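Local coordinates for protein intramolecular trans-sialidase (Macrobdella decora, PDB 3SLI) that cleaves sialic acid from sialoglycoconjugates by an intramolecular trans-sialidase reaction, releasing 2,7-anhydro-Neu5Ac, at residues G375-Y380 and M411-K416; I5-N10 and D23-A28. All blocks are in the same frame, centred on the assembly; numbering follows the deposited sequence.

Interaction 1: residues G375-Y380 and M411-K416; sequences GEYNLY and MNIFYK
A single beta bridge, Asn378 opposite Asn412, joins the turn between strands 367-373 and 379-381 to the loop that follows strand 407-410. The CA atoms of Asn378 and Asn412 are 4.1 Å apart, and two backbone bonds flank them: Leu379 N to Met411 O (2.7 Å) and Ile413 N to Tyr377 O (3.1 Å). That register is the one expected around a non-hydrogen-bonded antiparallel pair, although the two chain directions lie 117° apart and no further bridge follows. The side chains of the pair also bond: Asn412 ND2 reaches Asn378 OD1 at 3.2 Å, the acceptor lying near the Asn412 amide plane. The two amide planes are almost perpendicular (84°), and the donor stands well above the Asn378 carbonyl plane, not on a lone pair. The other end of the Asn412 amide makes an Asx turn, OD1 accepting from Phe414 N in its carbonyl plane (2.9 Å), within a type I beta turn from Asn412 to Tyr415. The same amide thus shapes its own turn through OD1 and grips segment 375-380 through ND2. Asn378 OD1 also accepts from a water that contacts Tyr415 OH, a hydroxyl further bonded to Asp267 N, and Asn412 CB sits 3.3 Å above the centre of the Tyr415 ring. The contact fastens the loop between strands 407-410 and 420-422 to the start of strand 379-381, all within one antiparallel sheet system; here Ile413 wedges between two side chains. With CG1 set between backbone N and carbonyl carbon (chi1 62°), its branches diverge: CD1 meets Tyr377 CD1 at 3.5 Å, whereas CG2 presses on Leu379 CD2 at 3.4 Å, tighter than normal carbon contact. Val373 touches both Leu379 and Ile413.

Interaction 2: residues I5-N10 and D23-A28; sequences ILMEKN and DQEAGA
Met7 and Glu25 bury the most surface here, their side chains crossing at about a right angle, and Gly27 follows. Met7 leaves strand 5-14 extended, CG anti to the backbone N (chi1 -172°), and bends only at the last torsion. That bend carries the methyl CE onto Glu25 CB (3.4 Å) and the backbone of Ala28, whose CA is 3.6 Å from Met7 CE. The methyl thus lies against a type I turn, Glu25 to Ala28, while Leu22 and Val31 also touch the Met7 side chain. Glu25 is folded back at chi2 (-65°), which brings its carboxylate alongside the Lys9 chain: Glu25 OE2 is 3.3 Å from Lys9 CE. Lys9 NZ stays beyond salt-bridge range, so any charge attraction is likely to be modest and the touching is done by methylene carbons. The other carboxylate oxygen, Glu25 OE1, takes a bond from a water (3.1 Å) that itself accepts from Glu8 N (2.9 Å). No direct hydrogen bond crosses the contact. A second water does similar work beside Gly27, donating to Leu6 O at 2.9 Å and accepting from Gly27 N at 2.8 Å. The bare CA of Gly27 also comes within 3.4 Å of Leu6 O, as a CA-H...O contact that is nearly straight (169° at the hydrogen). Gly27 is the N-cap residue of helix 28-31, and its closeness to Leu6 sets the start of this short helix beside the corner that the chain turns there. Leu6 and Met7 both face Val177 of strand 170-178, a classic beta bulge. Together these features tie a loop and helix connection to an edge strand of an antiparallel sheet, in a domain consistent with the concanavalin-like beta-sandwich of sialidase N-terminal regions.

Interactions 1 and 2 lie on opposite sides of the chain's centre, their centres about 65 Å apart and their nearest atoms about 53 Å apart. They share no strand or helix: interaction 2 lies in the N-terminal sialidase domain, and interaction 1 in a separate sheet system later in the chain. Interaction 1 is the more buried, with direct hydrogen bonds from backbone and amide and a tight aliphatic contact between a strand residue and a loop residue. Interaction 2, partly exposed, replaces direct polar bonds with two bridging waters and relies on a methionine methyl and methylene carbons. Each includes a type I turn, followed by a helix in interaction 2 alone.

Interaction 1: residues G375-Y380 and M411-K416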
loop_
_atom_site.group_PDB
_atom_site.type_symbol
_atom_site.label_atom_id
_atom_site.label_comp_id
_atom_site.label_asym_id
_atom_site.label_seq_id
_atom_site.Cartn_x
_atom_site.Cartn_y
_atom_site.Cartn_z
ATOM N N GLY A 375 28.675 -5.762 -9.948
ATOM C CA GLY A 375 28.009 -4.730 -9.168
ATOM C C GLY A 375 26.540 -5.003 -8.885
ATOM O O GLY A 375 25.863 -4.180 -8.268
ATOM N N GLU A 376 26.041 -6.134 -9.383
ATOM C CA GLU A 376 24.654 -6.552 -9.191
ATOM C C GLU A 376 24.567 -7.815 -8.330
ATOM O O GLU A 376 23.482 -8.353 -8.111
ATOM C CB GLU A 376 23.997 -6.816 -10.550
ATOM C CG GLU A 376 23.825 -5.570 -11.403
ATOM C CD GLU A 376 23.028 -4.486 -10.694
ATOM O OE1 GLU A 376 21.938 -4.799 -10.166
ATOM O OE2 GLU A 376 23.494 -3.326 -10.650
ATOM N N TYR A 377 25.724 -8.297 -7.875
ATOM C CA TYR A 377 25.830 -9.499 -7.041
ATOM C C TYR A 377 25.487 -10.842 -7.705
ATOM O O TYR A 377 25.105 -11.815 -7.042
ATOM C CB TYR A 377 25.106 -9.307 -5.697
ATOM C CG TYR A 377 25.822 -8.320 -4.797
ATOM C CD1 TYR A 377 26.857 -8.734 -3.957
ATOM C CD2 TYR A 377 25.511 -6.961 -4.836
ATOM C CE1 TYR A 377 27.567 -7.816 -3.184
ATOM C CE2 TYR A 377 26.213 -6.034 -4.066
ATOM C CZ TYR A 377 27.238 -6.469 -3.244
ATOM O OH TYR A 377 27.923 -5.547 -2.483
ATOM N N ASN A 378 25.668 -10.888 -9.022
ATOM C CA ASN A 378 25.452 -12.098 -9.803
ATOM C C ASN A 378 26.808 -12.812 -9.844
ATOM O O ASN A 378 27.846 -12.150 -9.928
ATOM C CB ASN A 378 24.982 -11.741 -11.218
ATOM C CG ASN A 378 23.554 -11.226 -11.243
ATOM O OD1 ASN A 378 22.711 -11.661 -10.461
ATOM N ND2 ASN A 378 23.281 -10.289 -12.129
ATOM N N LEU A 379 26.791 -14.139 -9.739
ATOM C CA LEU A 379 27.999 -14.962 -9.729
ATOM C C LEU A 379 28.642 -15.251 -11.081
ATOM O O LEU A 379 27.964 -15.389 -12.102
ATOM C CB LEU A 379 27.740 -16.314 -9.050
ATOM C CG LEU A 379 27.726 -16.506 -7.534
ATOM C CD1 LEU A 379 28.949 -15.846 -6.912
ATOM C CD2 LEU A 379 26.449 -15.952 -6.952
ATOM N N TYR A 380 29.960 -15.415 -11.043
ATOM C CA TYR A 380 30.775 -15.735 -12.208
ATOM C C TYR A 380 31.795 -16.766 -11.754
ATOM O O TYR A 380 32.277 -16.715 -10.621
ATOM C CB TYR A 380 31.561 -14.516 -12.701
ATOM C CG TYR A 380 30.742 -13.389 -13.280
ATOM C CD1 TYR A 380 29.943 -12.592 -12.466
ATOM C CD2 TYR A 380 30.803 -13.089 -14.638
ATOM C CE1 TYR A 380 29.230 -11.531 -12.985
ATOM C CE2 TYR A 380 30.093 -12.023 -15.167
ATOM C CZ TYR A 380 29.307 -11.247 -14.335
ATOM O OH TYR A 380 28.606 -10.180 -14.847
ATOM N N MET A 411 22.642 -16.174 -11.863
ATOM C CA MET A 411 22.681 -16.672 -10.493
ATOM C C MET A 411 23.156 -15.551 -9.574
ATOM O O MET A 411 24.259 -15.043 -9.735
ATOM C CB MET A 411 23.642 -17.850 -10.403
ATOM C CG MET A 411 23.693 -18.501 -9.047
ATOM S SD MET A 411 24.821 -19.883 -9.054
ATOM C CE MET A 411 23.803 -21.171 -9.819
ATOM N N ASN A 412 22.320 -15.178 -8.613
ATOM C CA ASN A 412 22.628 -14.105 -7.674
ATOM C C ASN A 412 22.807 -14.696 -6.270
ATOM O O ASN A 412 22.141 -15.679 -5.920
ATOM C CB ASN A 412 21.483 -13.091 -7.703
ATOM C CG ASN A 412 21.752 -11.877 -6.857
ATOM O OD1 ASN A 412 21.656 -11.932 -5.633
ATOM N ND2 ASN A 412 22.069 -10.766 -7.502
ATOM N N ILE A 413 23.680 -14.090 -5.462
ATOM C CA ILE A 413 23.947 -14.578 -4.099
ATOM C C ILE A 413 22.740 -14.615 -3.151
ATOM O O ILE A 413 22.799 -15.257 -2.098
ATOM C CB ILE A 413 25.100 -13.802 -3.398
ATOM C CG1 ILE A 413 24.744 -12.320 -3.253
ATOM C CG2 ILE A 413 26.406 -13.989 -4.161
ATOM C CD1 ILE A 413 25.677 -11.548 -2.336
ATOM N N PHE A 414 21.660 -13.924 -3.511
ATOM C CA PHE A 414 20.459 -13.905 -2.677
ATOM C C PHE A 414 19.385 -14.891 -3.138
ATOM O O PHE A 414 18.298 -14.946 -2.558
ATOM C CB PHE A 414 19.888 -12.489 -2.609
ATOM C CG PHE A 414 20.844 -11.484 -2.030
ATOM C CD1 PHE A 414 21.140 -11.488 -0.669
ATOM C CD2 PHE A 414 21.462 -10.537 -2.843
ATOM C CE1 PHE A 414 22.035 -10.565 -0.126
ATOM C CE2 PHE A 414 22.362 -9.606 -2.305
ATOM C CZ PHE A 414 22.646 -9.625 -0.943
ATOM N N TYR A 415 19.703 -15.690 -4.155
ATOM C CA TYR A 415 18.766 -16.672 -4.713
ATOM C C TYR A 415 18.885 -18.021 -4.006
ATOM O O TYR A 415 19.991 -18.453 -3.666
ATOM C CB TYR A 415 19.021 -16.852 -6.217
ATOM C CG TYR A 415 18.738 -15.626 -7.067
ATOM C CD1 TYR A 415 18.224 -14.451 -6.503
ATOM C CD2 TYR A 415 18.962 -15.651 -8.443
ATOM C CE1 TYR A 415 17.945 -13.330 -7.296
ATOM C CE2 TYR A 415 18.685 -14.538 -9.244
ATOM C CZ TYR A 415 18.176 -13.384 -8.668
ATOM O OH TYR A 415 17.894 -12.297 -9.462
ATOM N N LYS A 416 17.767 -18.726 -3.854
ATOM C CA LYS A 416 17.791 -20.007 -3.153
ATOM C C LYS A 416 18.605 -21.113 -3.815
ATOM O O LYS A 416 19.126 -21.991 -3.124
ATOM C CB LYS A 416 16.380 -20.506 -2.820
ATOM C CG LYS A 416 15.630 -21.148 -3.959
ATOM C CD LYS A 416 14.393 -21.888 -3.461
ATOM C CE LYS A 416 13.503 -22.280 -4.631
ATOM N NZ LYS A 416 12.207 -22.895 -4.234
HETATM O O HOH W 1 19.677 -12.306 -11.383
#

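Interaction 2: residues I5-N10 and D23-A28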
loop_
_atom_site.group_PDB
_atom_site.type_symbol
_atom_site.label_atom_id
_atom_site.label_comp_id
_atom_site.label_asym_id
_atom_site.label_seq_id
_atom_site.Cartn_x
_atom_site.Cartn_y
_atom_site.Cartn_z
ATOM N N ILE A 5 -33.826 -2.153 -21.850
ATOM C CA ILE A 5 -34.226 -1.502 -20.613
ATOM C C ILE A 5 -35.639 -1.851 -20.135
ATOM O O ILE A 5 -36.638 -1.567 -20.812
ATOM C CB ILE A 5 -34.069 0.037 -20.732
ATOM C CG1 ILE A 5 -32.620 0.388 -21.105
ATOM C CG2 ILE A 5 -34.453 0.717 -19.433
ATOM C CD1 ILE A 5 -32.365 1.881 -21.332
ATOM N N LEU A 6 -35.701 -2.471 -18.960
ATOM C CA LEU A 6 -36.957 -2.851 -18.329
ATOM C C LEU A 6 -37.449 -1.741 -17.410
ATOM O O LEU A 6 -38.649 -1.566 -17.220
ATOM C CB LEU A 6 -36.778 -4.124 -17.486
ATOM C CG LEU A 6 -36.319 -5.414 -18.167
ATOM C CD1 LEU A 6 -36.304 -6.547 -17.146
ATOM C CD2 LEU A 6 -37.248 -5.749 -19.347
ATOM N N MET A 7 -36.513 -0.966 -16.864
ATOM C CA MET A 7 -36.867 0.082 -15.924
ATOM C C MET A 7 -35.750 1.115 -15.853
ATOM O O MET A 7 -34.574 0.767 -15.938
ATOM C CB MET A 7 -37.056 -0.571 -14.548
ATOM C CG MET A 7 -37.612 0.301 -13.446
ATOM S SD MET A 7 -37.727 -0.657 -11.896
ATOM C CE MET A 7 -39.315 -1.499 -12.106
ATOM N N GLU A 8 -36.123 2.381 -15.727
ATOM C CA GLU A 8 -35.160 3.461 -15.612
ATOM C C GLU A 8 -35.770 4.515 -14.715
ATOM O O GLU A 8 -36.976 4.769 -14.770
ATOM C CB GLU A 8 -34.808 4.059 -16.975
ATOM C CG GLU A 8 -33.757 5.159 -16.876
ATOM C CD GLU A 8 -33.313 5.712 -18.218
ATOM O OE1 GLU A 8 -33.192 4.933 -19.188
ATOM O OE2 GLU A 8 -33.055 6.933 -18.291
ATOM N N LYS A 9 -34.944 5.101 -13.860
ATOM C CA LYS A 9 -35.401 6.125 -12.935
ATOM C C LYS A 9 -34.261 7.122 -12.775
ATOM O O LYS A 9 -33.088 6.760 -12.910
ATOM C CB LYS A 9 -35.766 5.489 -11.590
ATOM C CG LYS A 9 -36.895 6.183 -10.847
ATOM C CD LYS A 9 -38.236 5.977 -11.539
ATOM C CE LYS A 9 -39.358 6.600 -10.736
ATOM N NZ LYS A 9 -39.118 8.044 -10.485
ATOM N N ASN A 10 -34.598 8.360 -12.443
ATOM C CA ASN A 10 -33.592 9.401 -12.324
ATOM C C ASN A 10 -33.853 10.356 -11.154
ATOM O O ASN A 10 -35.003 10.637 -10.820
ATOM C CB ASN A 10 -33.538 10.160 -13.661
ATOM C CG ASN A 10 -32.631 11.361 -13.624
ATOM O OD1 ASN A 10 -33.096 12.501 -13.638
ATOM N ND2 ASN A 10 -31.326 11.122 -13.593
ATOM N N ASP A 23 -42.567 -0.555 -7.349
ATOM C CA ASP A 23 -43.618 -1.514 -7.669
ATOM C C ASP A 23 -44.593 -1.032 -8.749
ATOM O O ASP A 23 -45.122 -1.850 -9.494
ATOM C CB ASP A 23 -44.400 -1.903 -6.397
ATOM C CG ASP A 23 -43.529 -2.604 -5.344
ATOM O OD1 ASP A 23 -42.361 -2.923 -5.633
ATOM O OD2 ASP A 23 -44.022 -2.842 -4.218
ATOM N N GLN A 24 -44.829 0.278 -8.839
ATOM C CA GLN A 24 -45.759 0.804 -9.840
ATOM C C GLN A 24 -45.155 1.082 -11.221
ATOM O O GLN A 24 -45.875 1.510 -12.127
ATOM C CB GLN A 24 -46.528 2.043 -9.323
ATOM C CG GLN A 24 -45.742 3.381 -9.187
ATOM C CD GLN A 24 -45.432 4.124 -10.513
ATOM O OE1 GLN A 24 -44.432 4.847 -10.608
ATOM N NE2 GLN A 24 -46.295 3.965 -11.515
ATOM N N GLU A 25 -43.849 0.870 -11.381
ATOM C CA GLU A 25 -43.206 1.099 -12.673
ATOM C C GLU A 25 -43.756 0.108 -13.691
ATOM O O GLU A 25 -44.029 -1.047 -13.358
ATOM C CB GLU A 25 -41.685 0.946 -12.574
ATOM C CG GLU A 25 -40.997 1.986 -11.696
ATOM C CD GLU A 25 -41.117 3.392 -12.244
ATOM O OE1 GLU A 25 -40.796 3.604 -13.436
ATOM O OE2 GLU A 25 -41.531 4.287 -11.481
ATOM N N ALA A 26 -43.892 0.555 -14.938
ATOM C CA ALA A 26 -44.425 -0.283 -16.006
ATOM C C ALA A 26 -43.698 -1.619 -16.153
ATOM O O ALA A 26 -44.330 -2.656 -16.402
ATOM C CB ALA A 26 -44.407 0.485 -17.332
ATOM N N GLY A 27 -42.386 -1.607 -15.937
ATOM C CA GLY A 27 -41.597 -2.818 -16.076
ATOM C C GLY A 27 -41.360 -3.638 -14.820
ATOM O O GLY A 27 -40.619 -4.621 -14.869
ATOM N N ALA A 28 -42.005 -3.273 -13.713
ATOM C CA ALA A 28 -41.836 -4.004 -12.454
ATOM C C ALA A 28 -42.129 -5.491 -12.622
ATOM O O ALA A 28 -41.367 -6.332 -12.142
ATOM C CB ALA A 28 -42.701 -3.398 -11.357
HETATM O O HOH W 2 -40.388 0.288 -15.840
HETATM O O HOH W 3 -39.007 2.695 -15.801
#